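Local coordinates for protein ectonucleoside triphosphate diphosphohydrolase 4 (Homo sapiens, PDB 6WG5) that belongs to the GDA1/CD39 family of nucleoside phosphatases, whose members share the two-lobed architecture of the actin-like ATPase clan, at residues A[29-34]-A[79-84]; A[320-325]-A[337-342]. One frame throughout, in Å; residues are numbered along the deposited sequence.

Contact 1: residues A[29-34]-A[79-84]; sequences DIEATD and KNRKPV
Arg81 lays its aliphatic stem across the backbone of Ile30; it has the largest share of the buried surface, with Ala32 and Ile30 next. CB, CG and CD of Arg81 all gather near the carbonyl oxygen of Ile30, the closest being Arg81 CB at 3.5 Å from Ile30 O. With CG set beside the backbone N (chi1 -53°) and the chain bent at chi3, the stem passes this oxygen, which lies at the edge of the guanidinium and near its plane, without a hydrogen bond. Arginine suits such a surface place because its methylenes can pack while its charged end stays near solvent. Ala32 offers only a small methyl, and this compactness lets the backbones approach, with Ala32 CA 4.9 Å from Arg81 CA. Its N faces Arg81 CG at 4.2 Å, and its CB lies 4.0 Å from Lys79 CA. The Ile30 side chain crosses that of Arg81 at about a right angle; its CG2 branch lies against Arg81 O at 3.3 Å and also meets Arg81 CB. Glu31 runs alongside Arg81 in the same direction, but Glu31 OE1 and Arg81 NE are 4.7 Å apart, so at most a loose electrostatic attraction is expected.

Arg77, in the loop after strand 74-75, touches Ile30 and hydrogen-bonds Arg81 O through NH1. The contact thus joins the loop from helix 18-28 to strand 40-48 with the loop from strand 74-75 to strand 85-88.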
loop_
_atom_site.group_PDB
_atom_site.type_symbol
_atom_site.label_atom_id
_atom_site.label_comp_id
_atom_site.label_asym_id
_atom_site.label_seq_id
_atom_site.Cartn_x
_atom_site.Cartn_y
_atom_site.Cartn_z
ATOM N N ASP A 29 10.864 15.042 16.845
ATOM C CA ASP A 29 10.700 14.230 18.051
ATOM C C ASP A 29 11.204 12.821 17.750
ATOM O O ASP A 29 10.444 11.889 17.478
ATOM C CB ASP A 29 9.250 14.229 18.515
ATOM C CG ASP A 29 8.840 15.547 19.150
ATOM O OD1 ASP A 29 9.698 16.191 19.791
ATOM O OD2 ASP A 29 7.662 15.938 19.008
ATOM N N ILE A 30 12.529 12.678 17.800
ATOM C CA ILE A 30 13.215 11.424 17.530
ATOM C C ILE A 30 14.086 10.994 18.708
ATOM O O ILE A 30 14.875 10.059 18.587
ATOM C CB ILE A 30 14.029 11.531 16.220
ATOM C CG1 ILE A 30 13.076 11.916 15.077
ATOM C CG2 ILE A 30 14.745 10.224 15.865
ATOM C CD1 ILE A 30 13.681 11.892 13.678
ATOM N N GLU A 31 13.929 11.638 19.863
ATOM C CA GLU A 31 14.691 11.257 21.045
ATOM C C GLU A 31 14.527 9.767 21.323
ATOM O O GLU A 31 13.433 9.211 21.199
ATOM C CB GLU A 31 14.237 12.071 22.258
ATOM C CG GLU A 31 14.205 13.574 22.021
ATOM C CD GLU A 31 15.506 14.105 21.450
ATOM O OE1 GLU A 31 16.583 13.620 21.860
ATOM O OE2 GLU A 31 15.452 15.003 20.583
ATOM N N ALA A 32 15.632 9.125 21.696
ATOM C CA ALA A 32 15.627 7.688 21.932
ATOM C C ALA A 32 14.555 7.309 22.944
ATOM O O ALA A 32 14.316 8.025 23.920
ATOM C CB ALA A 32 17.000 7.232 22.430
ATOM N N THR A 33 13.905 6.173 22.701
ATOM C CA THR A 33 12.917 5.663 23.642
ATOM C C THR A 33 13.574 5.423 24.994
ATOM O O THR A 33 14.619 4.773 25.082
ATOM C CB THR A 33 12.298 4.368 23.113
ATOM O OG1 THR A 33 11.719 4.604 21.824
ATOM C CG2 THR A 33 11.219 3.854 24.061
ATOM N N ASP A 34 12.960 5.952 26.049
ATOM C CA ASP A 34 13.504 5.822 27.399
ATOM C C ASP A 34 13.114 4.455 27.944
ATOM O O ASP A 34 12.031 4.263 28.501
ATOM C CB ASP A 34 13.004 6.947 28.298
ATOM C CG ASP A 34 13.593 6.881 29.694
ATOM O OD1 ASP A 34 14.587 6.148 29.887
ATOM O OD2 ASP A 34 13.068 7.564 30.599
ATOM N N LYS A 79 19.426 4.027 21.034
ATOM C CA LYS A 79 20.301 5.057 21.585
ATOM C C LYS A 79 20.834 5.980 20.498
ATOM O O LYS A 79 21.122 7.152 20.769
ATOM C CB LYS A 79 21.455 4.408 22.352
ATOM C CG LYS A 79 22.269 3.412 21.542
ATOM C CD LYS A 79 23.374 2.795 22.385
ATOM C CE LYS A 79 24.127 1.718 21.621
ATOM N NZ LYS A 79 25.305 1.218 22.383
ATOM N N ASN A 80 20.970 5.481 19.270
ATOM C CA ASN A 80 21.394 6.311 18.147
ATOM C C ASN A 80 20.253 7.122 17.549
ATOM O O ASN A 80 20.472 7.829 16.560
ATOM C CB ASN A 80 22.023 5.443 17.053
ATOM C CG ASN A 80 23.274 4.728 17.520
ATOM O OD1 ASN A 80 23.919 5.143 18.483
ATOM N ND2 ASN A 80 23.628 3.648 16.833
ATOM N N ARG A 81 19.050 7.036 18.119
ATOM C CA ARG A 81 17.884 7.766 17.621
ATOM C C ARG A 81 17.462 7.257 16.242
ATOM O O ARG A 81 17.100 8.037 15.361
ATOM C CB ARG A 81 18.146 9.274 17.589
ATOM C CG ARG A 81 18.641 9.837 18.913
ATOM C CD ARG A 81 18.292 11.310 19.066
ATOM N NE ARG A 81 18.596 12.078 17.863
ATOM C CZ ARG A 81 19.818 12.451 17.497
ATOM N NH1 ARG A 81 20.870 12.120 18.236
ATOM N NH2 ARG A 81 19.990 13.151 16.384
ATOM N N LYS A 82 17.509 5.937 16.059
ATOM C CA LYS A 82 17.102 5.286 14.826
ATOM C C LYS A 82 15.919 4.360 15.085
ATOM O O LYS A 82 15.778 3.827 16.191
ATOM C CB LYS A 82 18.253 4.468 14.223
ATOM C CG LYS A 82 19.491 5.278 13.893
ATOM C CD LYS A 82 19.231 6.274 12.775
ATOM C CE LYS A 82 20.493 7.043 12.421
ATOM N NZ LYS A 82 20.267 8.005 11.310
ATOM N N PRO A 83 15.062 4.139 14.090
ATOM C CA PRO A 83 13.941 3.211 14.288
ATOM C C PRO A 83 14.440 1.790 14.507
ATOM O O PRO A 83 15.308 1.299 13.781
ATOM C CB PRO A 83 13.137 3.343 12.990
ATOM C CG PRO A 83 14.123 3.805 11.979
ATOM C CD PRO A 83 15.094 4.678 12.719
ATOM N N VAL A 84 13.885 1.133 15.523
ATOM C CA VAL A 84 14.272 -0.229 15.876
ATOM C C VAL A 84 13.724 -1.194 14.832
ATOM O O VAL A 84 12.618 -1.724 14.982
ATOM C CB VAL A 84 13.772 -0.592 17.286
ATOM C CG1 VAL A 84 14.113 -2.038 17.632
ATOM C CG2 VAL A 84 14.364 0.363 18.315
#

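Contact 2: residues A[320-325]-A[337-342]; sequences PCLPLD and IYLRGT
Leu322 and Gly341 bring their backbones together where the irregular segment 320-325 passes the end of strand 335-341; their CA atoms are 4.3 Å apart. One hydrogen bond joins the segments, from Asp325 N to Gly341 O at 2.7 Å. Its N-H...O angle of 163° is fairly straight, but the donor is tilted 30° from the carbonyl plane. Asp325 has left-handed backbone angles, and the chain turns there toward strand 327-332. Two CA-H...O contacts supplement the bond: Gly341 CA to Pro323 O at 3.2 Å, and Leu324 CA to Gly341 O at 3.4 Å. Glycine fits at position 341 because the direction a CB would take is filled by the carbonyl of Pro323 and by Leu322.

Among the side chains, Leu322 covers Gly341 with its CB, 3.6 Å from Gly341 CA. Its CD1 meets Leu339 CD1 at 4.2 Å, the two leucines crossing at roughly a right angle; both also touch Arg287 of helix 283-296. Thr342 sets OG1 between its backbone N and carbonyl carbon (chi1 58°), which brings the hydroxyl alongside the Pro320 ring, near its CA and N. Leu324 CD1 touches Thr342 O at 3.7 Å.

Cys321 turns away from the strand and forms a disulfide with Cys348 of helix 345-352, fastening the loop to the helix that follows. The topology is that of a small three-stranded mixed sheet: 335-341 is the central strand, antiparallel to 327-332 and parallel to 317-319, and segment 320-325 carries the chain between the two outer strands across the end of the central one.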
loop_
_atom_site.group_PDB
_atom_site.type_symbol
_atom_site.label_atom_id
_atom_site.label_comp_id
_atom_site.label_asym_id
_atom_site.label_seq_id
_atom_site.Cartn_x
_atom_site.Cartn_y
_atom_site.Cartn_z
ATOM N N PRO A 320 4.395 3.809 -30.228
ATOM C CA PRO A 320 4.239 5.167 -29.685
ATOM C C PRO A 320 4.517 5.257 -28.197
ATOM O O PRO A 320 4.687 6.371 -27.683
ATOM C CB PRO A 320 2.775 5.499 -29.993
ATOM C CG PRO A 320 2.093 4.173 -29.989
ATOM C CD PRO A 320 3.093 3.194 -30.547
ATOM N N CYS A 321 4.570 4.127 -27.497
ATOM C CA CYS A 321 4.811 4.093 -26.064
ATOM C C CYS A 321 6.293 4.066 -25.712
ATOM O O CYS A 321 6.636 3.848 -24.545
ATOM C CB CYS A 321 4.111 2.878 -25.452
ATOM S SG CYS A 321 2.308 2.951 -25.546
ATOM N N LEU A 322 7.175 4.273 -26.688
ATOM C CA LEU A 322 8.603 4.340 -26.432
ATOM C C LEU A 322 9.140 5.714 -26.814
ATOM O O LEU A 322 8.579 6.380 -27.691
ATOM C CB LEU A 322 9.368 3.263 -27.214
ATOM C CG LEU A 322 9.293 1.843 -26.651
ATOM C CD1 LEU A 322 9.904 0.854 -27.630
ATOM C CD2 LEU A 322 9.991 1.751 -25.297
ATOM N N PRO A 323 10.219 6.167 -26.174
ATOM C CA PRO A 323 10.792 7.469 -26.533
ATOM C C PRO A 323 11.143 7.535 -28.012
ATOM O O PRO A 323 11.431 6.523 -28.653
ATOM C CB PRO A 323 12.047 7.561 -25.658
ATOM C CG PRO A 323 11.808 6.625 -24.538
ATOM C CD PRO A 323 10.958 5.520 -25.079
ATOM N N LEU A 324 11.123 8.751 -28.549
ATOM C CA LEU A 324 11.380 8.947 -29.968
ATOM C C LEU A 324 12.758 8.420 -30.352
ATOM O O LEU A 324 13.768 8.771 -29.732
ATOM C CB LEU A 324 11.268 10.432 -30.314
ATOM C CG LEU A 324 11.515 10.811 -31.776
ATOM C CD1 LEU A 324 10.372 10.335 -32.661
ATOM C CD2 LEU A 324 11.697 12.310 -31.896
ATOM N N ASP A 325 12.791 7.570 -31.378
ATOM C CA ASP A 325 14.000 7.073 -32.043
ATOM C C ASP A 325 14.758 6.026 -31.238
ATOM O O ASP A 325 15.849 5.615 -31.666
ATOM C CB ASP A 325 14.974 8.204 -32.397
ATOM C CG ASP A 325 14.472 9.071 -33.536
ATOM O OD1 ASP A 325 13.597 8.610 -34.301
ATOM O OD2 ASP A 325 14.960 10.214 -33.672
ATOM N N ILE A 337 11.396 -9.562 -32.379
ATOM C CA ILE A 337 10.634 -8.510 -33.036
ATOM C C ILE A 337 11.292 -7.184 -32.694
ATOM O O ILE A 337 11.614 -6.929 -31.529
ATOM C CB ILE A 337 9.156 -8.526 -32.608
ATOM C CG1 ILE A 337 8.508 -9.859 -32.996
ATOM C CG2 ILE A 337 8.396 -7.361 -33.232
ATOM C CD1 ILE A 337 8.569 -10.180 -34.485
ATOM N N TYR A 338 11.493 -6.349 -33.707
ATOM C CA TYR A 338 12.208 -5.092 -33.553
ATOM C C TYR A 338 11.226 -3.929 -33.511
ATOM O O TYR A 338 10.254 -3.891 -34.273
ATOM C CB TYR A 338 13.209 -4.904 -34.693
ATOM C CG TYR A 338 14.234 -6.012 -34.760
ATOM C CD1 TYR A 338 15.378 -5.976 -33.971
ATOM C CD2 TYR A 338 14.055 -7.101 -35.603
ATOM C CE1 TYR A 338 16.316 -6.989 -34.023
ATOM C CE2 TYR A 338 14.990 -8.120 -35.664
ATOM C CZ TYR A 338 16.118 -8.059 -34.871
ATOM O OH TYR A 338 17.050 -9.070 -34.928
ATOM N N LEU A 339 11.486 -2.987 -32.608
ATOM C CA LEU A 339 10.631 -1.829 -32.409
ATOM C C LEU A 339 11.440 -0.552 -32.590
ATOM O O LEU A 339 12.669 -0.547 -32.483
ATOM C CB LEU A 339 9.999 -1.833 -31.008
ATOM C CG LEU A 339 9.547 -3.175 -30.427
ATOM C CD1 LEU A 339 9.014 -2.975 -29.015
ATOM C CD2 LEU A 339 8.494 -3.835 -31.301
ATOM N N ARG A 340 10.728 0.538 -32.867
ATOM C CA ARG A 340 11.317 1.870 -32.874
ATOM C C ARG A 340 10.315 2.831 -32.258
ATOM O O ARG A 340 9.154 2.869 -32.674
ATOM C CB ARG A 340 11.686 2.324 -34.288
ATOM C CG ARG A 340 12.619 3.524 -34.319
ATOM C CD ARG A 340 12.268 4.465 -35.456
ATOM N NE ARG A 340 12.232 3.781 -36.745
ATOM C CZ ARG A 340 11.554 4.215 -37.805
ATOM N NH1 ARG A 340 11.581 3.523 -38.936
ATOM N NH2 ARG A 340 10.837 5.331 -37.734
ATOM N N GLY A 341 10.763 3.600 -31.268
ATOM C CA GLY A 341 9.864 4.485 -30.547
ATOM C C GLY A 341 9.537 5.728 -31.353
ATOM O O GLY A 341 10.430 6.377 -31.908
ATOM N N THR A 342 8.249 6.063 -31.418
ATOM C CA THR A 342 7.795 7.289 -32.059
ATOM C C THR A 342 7.349 8.344 -31.055
ATOM O O THR A 342 6.950 9.439 -31.464
ATOM C CB THR A 342 6.654 6.986 -33.040
ATOM O OG1 THR A 342 5.571 6.351 -32.350
ATOM C CG2 THR A 342 7.142 6.072 -34.153
#

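Contact 1 and contact 2 lie far apart, their centres about 50 Å from each other, and they share no helix or strand. Contact 1 is a surface meeting of two loops beside the first mixed sheet; none of its touching residues is buried, and no hydrogen bond runs directly between its segments. Contact 2 is partly buried and pairs a loop with a strand end at the end of a small sheet. Only 11 residues lie between its segments, chiefly strand 327-332 and the turn into 335-341. The chemistry follows: at 29-34/79-84 the methylenes of one arginine pack on a loop backbone, whereas 320-325/337-342 has backbone polar contacts at a glycine, a threonine and leucines beside them, and a disulfide nearby.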